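PDB 1Y43: aspergillopepsin-2 heavy chain from Aspergillus niger var. macrosporus, which forms, with a second chain, an acid endopeptidase of the glutamic-type G1 family that cleaves peptide bonds within proteins. Local coordinates for residues S8-I13 and I22-V27; G26-Y31 and D39-W44; I55-G60 and V79-T84; W107-F112 and G125-T130. One frame throughout, in Å; residues are numbered along the deposited sequence.

In the fold
Contacts 1 and 2 share strand 22-32, whose Gly26 and Val27 belong to both, and their centres lie about 8 Å apart. Together they form three consecutive antiparallel strands of one curved sheet. Strand 104-114 joins the other edge of strand 4-13 and links contact 1 to contact 4, with centres about 10 Å apart; from there contact 4 reaches across to strand 126-136, which within this chain is in another sheet. Contact 3 is the peripheral member, its centre about 16 Å from those of contacts 1 and 4, although Ile57 and Val79 still pack against Val27, Ala40 and Thr25. The sulfate held by Tyr31 lies at the end of contact 2 and probably came from the crystallisation liquor.

Contact 1: residues S8-I13 and I22-V27; sequences SAWVGI and ILQTGV
Gln24 stands its amide over the Trp10 indole on one side of an antiparallel beta hairpin, strands 4-13 and 22-32, within the concanavalin-like fold of the G1 peptidases. Six backbone hydrogen bonds hold 8-13 to 22-27, two for each of the pairs Ala9-Val27, Val11-Thr25 and Ile13-Leu23. The bond from Ile13 N to Leu23 O measures 2.9 Å. That from Val11 N to Thr25 O is longer, at 3.2 Å. Between them lie the non-hydrogen-bonded pairs Trp10-Gly26 and Gly12-Gln24. Each includes a glycine, and the chains draw close there: Trp10 CA is 4.0 Å from Gly26 CA. CA-H...O contacts add to the backbone pairing, as from Gly26 CA to Ala9 O at 3.2 Å.

Apolar packing belongs to the face carrying Ala9, Val11, Ile13, Leu23, Thr25 and Val27. Beta-branched Val11, Ile13, Thr25 and Val27 suit extended strands. Ile13 and Leu23 press on Val67 of strand 62-69, while Ala9 and Val27 each pack on an aromatic side chain of the second protein chain. Thr25 turns its hydroxyl to Trp41 O, so even this polar group is bonded.

The other face holds the polar-aromatic contact. Trp10 CG stands between its backbone N and carbonyl carbon (chi1 52°), which lays the indole along the hairpin, and its NE1 is hydrogen-bonded to Glu110 OE1. The amide of Gln24 is almost upright on the indole, the two planes 82° apart, and its OE1 sits 3.3 Å above the ring plane, over the ring centre.

Contact 2: residues G26-Y31 and D39-W44; sequences GVDFCY and DAWYEW. With SO4 (sulfate ion), chain D.
Trp41 folds back over Gly26 because its chi1 of 52° sets CG between its own backbone N and carbonyl carbon, while chi1 of -79° places the Asp28 carboxylate beside its backbone N, next to Asp39. The indole thus lies over the glycine backbone: Gly26 CA is 4.3 Å from the centroid of the six-membered ring, over its face. With no side chain, Gly26 lets the flat ring settle directly on the peptide. Beyond, Asp28 OD1 comes within 3.0 Å of Trp41 NE1, and the ring also meets Trp10.

Four backbone hydrogen bonds join the antiparallel strands, two for Gly26-Trp41 and two for Asp28-Asp39. On the face away from the carboxylates, small Ala40 and branched Val27 pack loosely, CB to CG2 4.4 Å, and Ala40 goes on to touch Ile55 and Val79.

Further along strand 22-32, Cys30 is tied to Cys6 by a disulfide. Tyr31 OH, also hydrogen-bonded to Gly34 N, gives a hydrogen bond of 2.7 Å to O1 of a sulfate probably from the crystallisation liquor.

Asp28 and Asp39 run side by side, pointing the same way, with Asp28 OD2 3.6 Å from Asp39 OD1; Asp39 also has Asp51 close by. Another sulfate lies about 4 Å from the Asp28 side chain. Carboxylates this close would probably promote protonation of at least one, which is consistent with an acid protease.

Contact 3: residues I55-G60 and V79-T84; sequences ITISEG and VENLTT
Ile55 and Asn81 carry this contact, which joins the connection after strand 50-52 to the end of strand 74-81 in the concanavalin-like beta fold and includes an Asx motif at Asn81. The tight part lies towards the interior. With both chi1 (-169°) and chi2 (164°) near 180°, Ile55 is stretched to its full length and lays CD1 along the strand, 4.1 Å from Val79 CG1 and 4.0 Å from Asn81 CB. An isoleucine suits this place: with CG1 and CD1 extended, its end spans Val79 and Asn81, two residues on the same side of the strand. Val79, short and branched, fills the side nearer Val88 and Ile63. Ile57 backs the group by packing on Tyr38, Ala40 and Val27.

The polar end of Asn81 is used on both sides. Its amide, CG anti to the backbone N at -175°, donates a 2.9 Å hydrogen bond, clearly bent at the hydrogen, from ND2 to Thr56 O, with the nitrogen in the carbonyl plane. Asp61 OD2 is a second acceptor for the same nitrogen. Gln86 NE2 also binds Thr56 O, so that carbonyl takes two side-chain amides.

Towards solvent the contact thins out. Thr83 and Thr84 are exposed, and their side chains make no close contact with 55-60, yet their backbone is pinned from within. Thr83 N makes a weak hydrogen bond of 3.1 Å to Asn81 OD1. The Asx motif itself is defined by Thr84 N, three residues on, which reaches Asn81 OD1 at 3.3 Å from above the carbonyl plane.

Contact 4: residues W107-F112 and G125-T130; sequences WIVEDF and GSVTFT
Phe129 offers a flat platform, and Trp107 rests its CB on it. That methylene stands over the ring centre, 4.0 Å from the centroid and only 10° off the normal, as a CH-pi contact. From there the indole rises: with CG beside the backbone N (chi1 -62°), its edge is turned toward the same phenyl face, the five-membered ring centroid 5.5 Å away and the planes at 64°, an edge-to-face pair. A broad flat ring suits a place where both a methylene and an aromatic edge must be received. At its rim, Phe129 CZ meets Ile108 O at 3.7 Å near the ring plane, so the phenyl tip fits against the strand backbone itself.

The second bump is Val109. Its CG2 enters the hollow between Val127 and Phe129, 4.1 Å from Val127 CB and 4.3 Å from Phe129 CE1. Two compact valines fill this end, whereas the aromatic pair takes up the wider end.

No hydrogen bond crosses the contact; the polar NE1 of Trp107 goes instead to backbone of the second protein chain, a strand of which pairs antiparallel with residues 107-110 and also with Thr130. The short strand axes run nearly antiparallel and stay 8.7 Å apart, a gap filled by side chains. Within this chain, strands 104-114 and 126-136 belong to different sheets, and such apolar facing layers are characteristic of the concanavalin-like beta sandwich.

Contact 1: residues S8-I13 and I22-V27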
# COMPACT_ATOMS: atom_id res chain seq x y z
N SER B 8 3.83 0.75 6.64
CA SER B 8 2.48 0.66 6.09
C SER B 8 2.51 -0.26 4.85
O SER B 8 3.56 -0.41 4.21
CB SER B 8 1.98 2.05 5.69
OG SER B 8 2.71 2.55 4.57
N ALA B 9 1.38 -0.86 4.54
CA ALA B 9 1.26 -1.71 3.36
C ALA B 9 -0.01 -1.22 2.69
O ALA B 9 -1.05 -1.08 3.34
CB ALA B 9 1.12 -3.17 3.75
N TRP B 10 0.06 -0.99 1.38
CA TRP B 10 -1.10 -0.51 0.65
C TRP B 10 -1.05 -0.85 -0.83
O TRP B 10 -0.03 -1.30 -1.34
CB TRP B 10 -1.20 1.02 0.82
CG TRP B 10 0.06 1.78 0.50
CD1 TRP B 10 1.07 2.11 1.37
CD2 TRP B 10 0.42 2.36 -0.76
NE1 TRP B 10 2.02 2.87 0.73
CE2 TRP B 10 1.64 3.04 -0.58
CE3 TRP B 10 -0.19 2.38 -2.03
CZ2 TRP B 10 2.27 3.74 -1.62
CZ3 TRP B 10 0.45 3.08 -3.06
CH2 TRP B 10 1.66 3.75 -2.85
N VAL B 11 -2.20 -0.71 -1.50
CA VAL B 11 -2.26 -0.89 -2.95
C VAL B 11 -2.75 0.47 -3.46
O VAL B 11 -3.45 1.21 -2.75
CB VAL B 11 -3.24 -2.01 -3.42
CG1 VAL B 11 -2.76 -3.35 -2.93
CG2 VAL B 11 -4.67 -1.72 -2.97
N GLY B 12 -2.35 0.80 -4.67
CA GLY B 12 -2.76 2.08 -5.20
C GLY B 12 -2.56 2.26 -6.69
O GLY B 12 -1.99 1.39 -7.37
N ILE B 13 -3.13 3.35 -7.18
CA ILE B 13 -3.02 3.75 -8.57
C ILE B 13 -2.27 5.10 -8.59
O ILE B 13 -2.60 6.01 -7.82
CB ILE B 13 -4.41 3.94 -9.21
CG1 ILE B 13 -5.13 2.58 -9.27
CG2 ILE B 13 -4.30 4.55 -10.61
CD1 ILE B 13 -6.57 2.64 -9.79
N ILE B 22 -2.70 10.14 -6.18
CA ILE B 22 -2.51 8.75 -5.79
C ILE B 22 -3.79 8.33 -5.10
O ILE B 22 -4.25 9.00 -4.17
CB ILE B 22 -1.40 8.51 -4.75
CG1 ILE B 22 -0.11 9.23 -5.12
CG2 ILE B 22 -1.14 7.00 -4.65
CD1 ILE B 22 1.03 8.95 -4.16
N LEU B 23 -4.41 7.27 -5.60
CA LEU B 23 -5.61 6.70 -4.99
C LEU B 23 -5.03 5.47 -4.27
O LEU B 23 -4.56 4.53 -4.93
CB LEU B 23 -6.64 6.30 -6.04
CG LEU B 23 -7.78 5.37 -5.58
CD1 LEU B 23 -8.52 5.93 -4.37
CD2 LEU B 23 -8.73 5.14 -6.73
N GLN B 24 -5.10 5.45 -2.94
CA GLN B 24 -4.50 4.35 -2.19
C GLN B 24 -5.25 4.03 -0.91
O GLN B 24 -6.00 4.86 -0.38
CB GLN B 24 -3.07 4.72 -1.83
CG GLN B 24 -2.99 6.09 -1.16
CD GLN B 24 -1.57 6.58 -0.91
OE1 GLN B 24 -0.59 5.82 -0.93
NE2 GLN B 24 -1.49 7.85 -0.63
N THR B 25 -5.09 2.80 -0.45
CA THR B 25 -5.74 2.36 0.78
C THR B 25 -4.87 1.27 1.38
O THR B 25 -4.24 0.49 0.65
CB THR B 25 -7.19 1.88 0.54
OG1 THR B 25 -7.88 1.84 1.79
CG2 THR B 25 -7.22 0.47 -0.09
N GLY B 26 -4.79 1.25 2.70
CA GLY B 26 -3.96 0.25 3.34
C GLY B 26 -4.05 0.23 4.85
O GLY B 26 -4.99 0.75 5.44
N VAL B 27 -3.01 -0.33 5.45
CA VAL B 27 -2.95 -0.50 6.89
C VAL B 27 -1.59 -0.09 7.43
O VAL B 27 -0.57 -0.30 6.77
CB VAL B 27 -3.14 -2.01 7.23
CG1 VAL B 27 -2.91 -2.25 8.71
CG2 VAL B 27 -4.53 -2.47 6.81

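Contact 2: residues G26-Y31 and D39-W44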
# COMPACT_ATOMS: atom_id res chain seq x y z
N GLY B 26 -4.79 1.25 2.70
CA GLY B 26 -3.96 0.25 3.34
C GLY B 26 -4.05 0.23 4.85
O GLY B 26 -4.99 0.75 5.44
N VAL B 27 -3.01 -0.33 5.45
CA VAL B 27 -2.95 -0.50 6.89
C VAL B 27 -1.59 -0.09 7.43
O VAL B 27 -0.57 -0.30 6.77
CB VAL B 27 -3.14 -2.01 7.23
CG1 VAL B 27 -2.91 -2.25 8.71
CG2 VAL B 27 -4.53 -2.47 6.81
N ASP B 28 -1.59 0.58 8.59
CA ASP B 28 -0.36 0.99 9.27
C ASP B 28 -0.14 0.02 10.42
O ASP B 28 -1.10 -0.45 11.03
CB ASP B 28 -0.49 2.38 9.90
CG ASP B 28 -0.35 3.51 8.91
OD1 ASP B 28 -0.02 3.28 7.75
OD2 ASP B 28 -0.55 4.67 9.32
N PHE B 29 1.11 -0.34 10.67
CA PHE B 29 1.43 -1.19 11.82
C PHE B 29 2.54 -0.50 12.59
O PHE B 29 3.56 -0.16 12.01
CB PHE B 29 1.89 -2.63 11.45
CG PHE B 29 2.12 -2.86 10.00
CD1 PHE B 29 1.06 -3.23 9.17
CD2 PHE B 29 3.41 -2.77 9.46
CE1 PHE B 29 1.28 -3.50 7.82
CE2 PHE B 29 3.64 -3.04 8.11
CZ PHE B 29 2.58 -3.41 7.29
N CYS B 30 2.30 -0.24 13.86
CA CYS B 30 3.29 0.42 14.71
C CYS B 30 3.62 -0.35 15.97
O CYS B 30 2.78 -1.06 16.52
CB CYS B 30 2.81 1.81 15.10
SG CYS B 30 2.58 2.96 13.72
N TYR B 31 4.86 -0.18 16.41
CA TYR B 31 5.38 -0.81 17.60
C TYR B 31 6.00 0.24 18.52
O TYR B 31 6.74 1.12 18.06
CB TYR B 31 6.47 -1.82 17.24
CG TYR B 31 7.18 -2.31 18.47
CD1 TYR B 31 6.58 -3.23 19.31
CD2 TYR B 31 8.42 -1.78 18.86
CE1 TYR B 31 7.16 -3.61 20.52
CE2 TYR B 31 9.02 -2.15 20.07
CZ TYR B 31 8.38 -3.06 20.89
OH TYR B 31 8.92 -3.45 22.10
N ASP B 39 -4.07 0.19 12.17
CA ASP B 39 -5.21 0.96 11.70
C ASP B 39 -5.34 0.87 10.18
O ASP B 39 -4.35 0.60 9.49
CB ASP B 39 -5.14 2.43 12.18
CG ASP B 39 -4.30 3.32 11.28
OD1 ASP B 39 -3.41 2.83 10.56
OD2 ASP B 39 -4.53 4.56 11.31
N ALA B 40 -6.55 1.05 9.67
CA ALA B 40 -6.78 1.02 8.23
C ALA B 40 -7.08 2.46 7.81
O ALA B 40 -7.71 3.21 8.57
CB ALA B 40 -7.95 0.09 7.89
N TRP B 41 -6.70 2.83 6.60
CA TRP B 41 -6.89 4.20 6.13
C TRP B 41 -7.05 4.27 4.61
O TRP B 41 -6.79 3.29 3.90
CB TRP B 41 -5.66 5.03 6.53
CG TRP B 41 -4.33 4.41 6.09
CD1 TRP B 41 -3.55 3.56 6.82
CD2 TRP B 41 -3.71 4.51 4.79
NE1 TRP B 41 -2.49 3.11 6.05
CE2 TRP B 41 -2.57 3.68 4.81
CE3 TRP B 41 -4.02 5.22 3.62
CZ2 TRP B 41 -1.73 3.53 3.70
CZ3 TRP B 41 -3.18 5.07 2.51
CH2 TRP B 41 -2.05 4.23 2.57
N TYR B 42 -7.49 5.43 4.12
CA TYR B 42 -7.63 5.66 2.68
C TYR B 42 -7.09 7.05 2.40
O TYR B 42 -7.03 7.90 3.30
CB TYR B 42 -9.09 5.58 2.21
CG TYR B 42 -10.01 6.60 2.83
CD1 TYR B 42 -10.12 7.89 2.31
CD2 TYR B 42 -10.76 6.27 3.96
CE1 TYR B 42 -10.95 8.83 2.91
CE2 TYR B 42 -11.60 7.19 4.57
CZ TYR B 42 -11.69 8.47 4.03
OH TYR B 42 -12.52 9.39 4.64
N GLU B 43 -6.72 7.30 1.15
CA GLU B 43 -6.21 8.61 0.78
C GLU B 43 -6.24 8.82 -0.72
O GLU B 43 -5.95 7.92 -1.50
CB GLU B 43 -4.76 8.77 1.26
CG GLU B 43 -4.11 10.09 0.78
CD GLU B 43 -2.81 10.43 1.51
OE1 GLU B 43 -2.17 9.53 2.09
OE2 GLU B 43 -2.46 11.63 1.51
N TRP B 44 -6.67 10.01 -1.11
CA TRP B 44 -6.64 10.39 -2.50
C TRP B 44 -5.70 11.61 -2.49
O TRP B 44 -6.14 12.75 -2.32
CB TRP B 44 -8.03 10.76 -3.06
CG TRP B 44 -8.02 10.96 -4.57
CD1 TRP B 44 -7.20 11.81 -5.30
CD2 TRP B 44 -8.83 10.30 -5.53
NE1 TRP B 44 -7.45 11.69 -6.63
CE2 TRP B 44 -8.45 10.76 -6.81
CE3 TRP B 44 -9.84 9.33 -5.44
CZ2 TRP B 44 -9.05 10.30 -7.99
CZ3 TRP B 44 -10.44 8.87 -6.62
CH2 TRP B 44 -10.04 9.36 -7.87
S SO4 D . 12.38 -1.10 21.99
O1 SO4 D . 11.24 -2.02 22.36
O2 SO4 D . 12.48 0.03 22.99
O3 SO4 D . 13.66 -1.89 21.98
O4 SO4 D . 12.13 -0.50 20.63

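Contact 3: residues I55-G60 and V79-T84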
# COMPACT_ATOMS: atom_id res chain seq x y z
N ILE B 55 -13.50 -0.37 11.63
CA ILE B 55 -12.91 -1.66 11.30
C ILE B 55 -11.72 -1.94 12.21
O ILE B 55 -10.85 -1.08 12.43
CB ILE B 55 -12.49 -1.80 9.80
CG1 ILE B 55 -12.13 -3.27 9.51
CG2 ILE B 55 -11.29 -0.89 9.48
CD1 ILE B 55 -12.08 -3.63 8.03
N THR B 56 -11.72 -3.13 12.78
CA THR B 56 -10.67 -3.58 13.69
C THR B 56 -9.65 -4.43 12.95
O THR B 56 -10.02 -5.36 12.22
CB THR B 56 -11.29 -4.40 14.83
OG1 THR B 56 -12.22 -3.58 15.54
CG2 THR B 56 -10.22 -4.90 15.78
N ILE B 57 -8.37 -4.10 13.12
CA ILE B 57 -7.26 -4.79 12.49
C ILE B 57 -6.38 -5.39 13.61
O ILE B 57 -5.99 -4.66 14.53
CB ILE B 57 -6.37 -3.79 11.68
CG1 ILE B 57 -7.22 -2.91 10.75
CG2 ILE B 57 -5.29 -4.54 10.91
CD1 ILE B 57 -7.85 -3.63 9.59
N SER B 58 -6.09 -6.68 13.54
CA SER B 58 -5.25 -7.36 14.54
C SER B 58 -4.12 -8.15 13.87
O SER B 58 -4.21 -8.52 12.69
CB SER B 58 -6.07 -8.36 15.37
OG SER B 58 -7.16 -7.74 16.04
N GLU B 59 -3.07 -8.43 14.63
CA GLU B 59 -1.95 -9.19 14.09
C GLU B 59 -2.48 -10.53 13.57
O GLU B 59 -3.35 -11.15 14.18
CB GLU B 59 -0.90 -9.46 15.18
CG GLU B 59 0.43 -10.03 14.67
CD GLU B 59 0.42 -11.53 14.36
OE1 GLU B 59 -0.41 -12.27 14.92
OE2 GLU B 59 1.28 -11.97 13.56
N GLY B 60 -1.98 -10.93 12.40
CA GLY B 60 -2.38 -12.20 11.83
C GLY B 60 -3.63 -12.23 11.00
O GLY B 60 -3.89 -13.23 10.35
N VAL B 79 -11.35 -1.82 2.25
CA VAL B 79 -10.52 -2.64 3.14
C VAL B 79 -11.44 -3.70 3.74
O VAL B 79 -12.47 -3.39 4.36
CB VAL B 79 -9.89 -1.82 4.31
CG1 VAL B 79 -9.16 -2.76 5.27
CG2 VAL B 79 -8.92 -0.77 3.76
N GLU B 80 -11.12 -4.95 3.48
CA GLU B 80 -11.91 -6.04 4.00
C GLU B 80 -11.05 -6.90 4.90
O GLU B 80 -9.95 -7.29 4.53
CB GLU B 80 -12.42 -6.90 2.86
CG GLU B 80 -13.27 -8.07 3.32
CD GLU B 80 -13.76 -8.95 2.17
OE1 GLU B 80 -13.19 -8.87 1.05
OE2 GLU B 80 -14.69 -9.76 2.41
N ASN B 81 -11.53 -7.13 6.12
CA ASN B 81 -10.82 -7.99 7.04
C ASN B 81 -11.50 -9.35 6.86
O ASN B 81 -12.60 -9.58 7.38
CB ASN B 81 -10.98 -7.49 8.47
CG ASN B 81 -10.16 -8.29 9.45
OD1 ASN B 81 -9.96 -9.50 9.27
ND2 ASN B 81 -9.67 -7.64 10.49
N LEU B 82 -10.87 -10.22 6.09
CA LEU B 82 -11.43 -11.54 5.81
C LEU B 82 -11.61 -12.39 7.04
O LEU B 82 -12.58 -13.14 7.13
CB LEU B 82 -10.56 -12.26 4.78
CG LEU B 82 -10.40 -11.47 3.47
CD1 LEU B 82 -9.48 -12.19 2.51
CD2 LEU B 82 -11.77 -11.28 2.85
N THR B 83 -10.73 -12.21 8.02
CA THR B 83 -10.78 -12.98 9.26
C THR B 83 -12.03 -12.71 10.09
O THR B 83 -12.62 -13.62 10.65
CB THR B 83 -9.53 -12.68 10.11
OG1 THR B 83 -8.35 -12.93 9.34
CG2 THR B 83 -9.51 -13.53 11.38
N THR B 84 -12.43 -11.44 10.15
CA THR B 84 -13.59 -11.07 10.95
C THR B 84 -14.86 -10.83 10.15
O THR B 84 -15.93 -10.62 10.72
CB THR B 84 -13.30 -9.81 11.76
OG1 THR B 84 -13.01 -8.73 10.87
CG2 THR B 84 -12.10 -10.02 12.68

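Contact 4: residues W107-F112 and G125-T130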
# COMPACT_ATOMS: atom_id res chain seq x y z
N TRP B 107 1.79 -2.29 -5.36
CA TRP B 107 1.64 -3.03 -4.11
C TRP B 107 2.88 -2.58 -3.35
O TRP B 107 4.00 -2.96 -3.70
CB TRP B 107 1.68 -4.54 -4.38
CG TRP B 107 0.56 -5.01 -5.28
CD1 TRP B 107 -0.68 -5.43 -4.90
CD2 TRP B 107 0.59 -5.04 -6.72
NE1 TRP B 107 -1.42 -5.73 -6.03
CE2 TRP B 107 -0.68 -5.51 -7.14
CE3 TRP B 107 1.56 -4.73 -7.68
CZ2 TRP B 107 -1.00 -5.66 -8.51
CZ3 TRP B 107 1.24 -4.88 -9.03
CH2 TRP B 107 -0.03 -5.34 -9.43
N ILE B 108 2.67 -1.80 -2.29
CA ILE B 108 3.79 -1.18 -1.58
C ILE B 108 3.81 -1.27 -0.05
O ILE B 108 2.77 -1.31 0.59
CB ILE B 108 3.78 0.36 -1.92
CG1 ILE B 108 3.90 0.60 -3.44
CG2 ILE B 108 4.86 1.13 -1.16
CD1 ILE B 108 5.26 0.24 -4.04
N VAL B 109 5.03 -1.39 0.49
CA VAL B 109 5.27 -1.33 1.93
C VAL B 109 6.09 -0.02 2.02
O VAL B 109 7.13 0.14 1.37
CB VAL B 109 6.07 -2.53 2.47
CG1 VAL B 109 6.45 -2.28 3.92
CG2 VAL B 109 5.23 -3.80 2.40
N GLU B 110 5.59 0.93 2.79
CA GLU B 110 6.21 2.24 2.87
C GLU B 110 6.67 2.72 4.24
O GLU B 110 6.10 2.34 5.27
CB GLU B 110 5.23 3.27 2.30
CG GLU B 110 5.66 4.72 2.45
CD GLU B 110 4.67 5.72 1.86
OE1 GLU B 110 3.66 5.32 1.25
OE2 GLU B 110 4.91 6.93 2.01
N ASP B 111 7.72 3.53 4.22
CA ASP B 111 8.20 4.18 5.43
C ASP B 111 7.61 5.58 5.21
O ASP B 111 8.13 6.37 4.42
CB ASP B 111 9.74 4.23 5.45
CG ASP B 111 10.28 4.86 6.74
OD1 ASP B 111 9.46 5.26 7.59
OD2 ASP B 111 11.51 4.94 6.91
N PHE B 112 6.48 5.86 5.85
CA PHE B 112 5.79 7.13 5.66
C PHE B 112 6.36 8.34 6.41
O PHE B 112 7.10 8.18 7.38
CB PHE B 112 4.29 6.96 5.93
CG PHE B 112 3.96 6.44 7.31
CD1 PHE B 112 3.80 7.33 8.37
CD2 PHE B 112 3.77 5.07 7.55
CE1 PHE B 112 3.44 6.88 9.64
CE2 PHE B 112 3.41 4.61 8.81
CZ PHE B 112 3.25 5.51 9.86
N GLY B 125 9.17 -8.17 9.62
CA GLY B 125 9.44 -9.52 9.20
C GLY B 125 9.32 -9.58 7.69
O GLY B 125 10.25 -9.24 6.97
N SER B 126 8.14 -9.94 7.22
CA SER B 126 7.89 -10.03 5.79
C SER B 126 6.41 -9.77 5.54
O SER B 126 5.58 -10.00 6.43
CB SER B 126 8.28 -11.43 5.29
OG SER B 126 8.42 -11.44 3.90
N VAL B 127 6.09 -9.20 4.38
CA VAL B 127 4.70 -8.96 3.99
C VAL B 127 4.57 -9.54 2.59
O VAL B 127 5.39 -9.25 1.71
CB VAL B 127 4.33 -7.45 3.94
CG1 VAL B 127 2.98 -7.26 3.28
CG2 VAL B 127 4.30 -6.86 5.35
N THR B 128 3.59 -10.40 2.39
CA THR B 128 3.36 -10.96 1.07
C THR B 128 1.95 -10.63 0.60
O THR B 128 0.97 -10.87 1.32
CB THR B 128 3.50 -12.51 1.03
OG1 THR B 128 4.84 -12.89 1.38
CG2 THR B 128 3.19 -13.04 -0.36
N PHE B 129 1.86 -9.98 -0.55
CA PHE B 129 0.58 -9.66 -1.16
C PHE B 129 0.29 -10.84 -2.09
O PHE B 129 1.11 -11.16 -2.95
CB PHE B 129 0.68 -8.42 -2.04
CG PHE B 129 0.89 -7.13 -1.29
CD1 PHE B 129 2.18 -6.65 -1.03
CD2 PHE B 129 -0.20 -6.36 -0.92
CE1 PHE B 129 2.36 -5.39 -0.42
CE2 PHE B 129 -0.02 -5.11 -0.30
CZ PHE B 129 1.26 -4.63 -0.06
N THR B 130 -0.82 -11.53 -1.88
CA THR B 130 -1.20 -12.63 -2.76
C THR B 130 -2.40 -12.13 -3.54
O THR B 130 -3.01 -11.10 -3.20
CB THR B 130 -1.59 -13.90 -1.99
OG1 THR B 130 -2.65 -13.61 -1.08
CG2 THR B 130 -0.37 -14.44 -1.24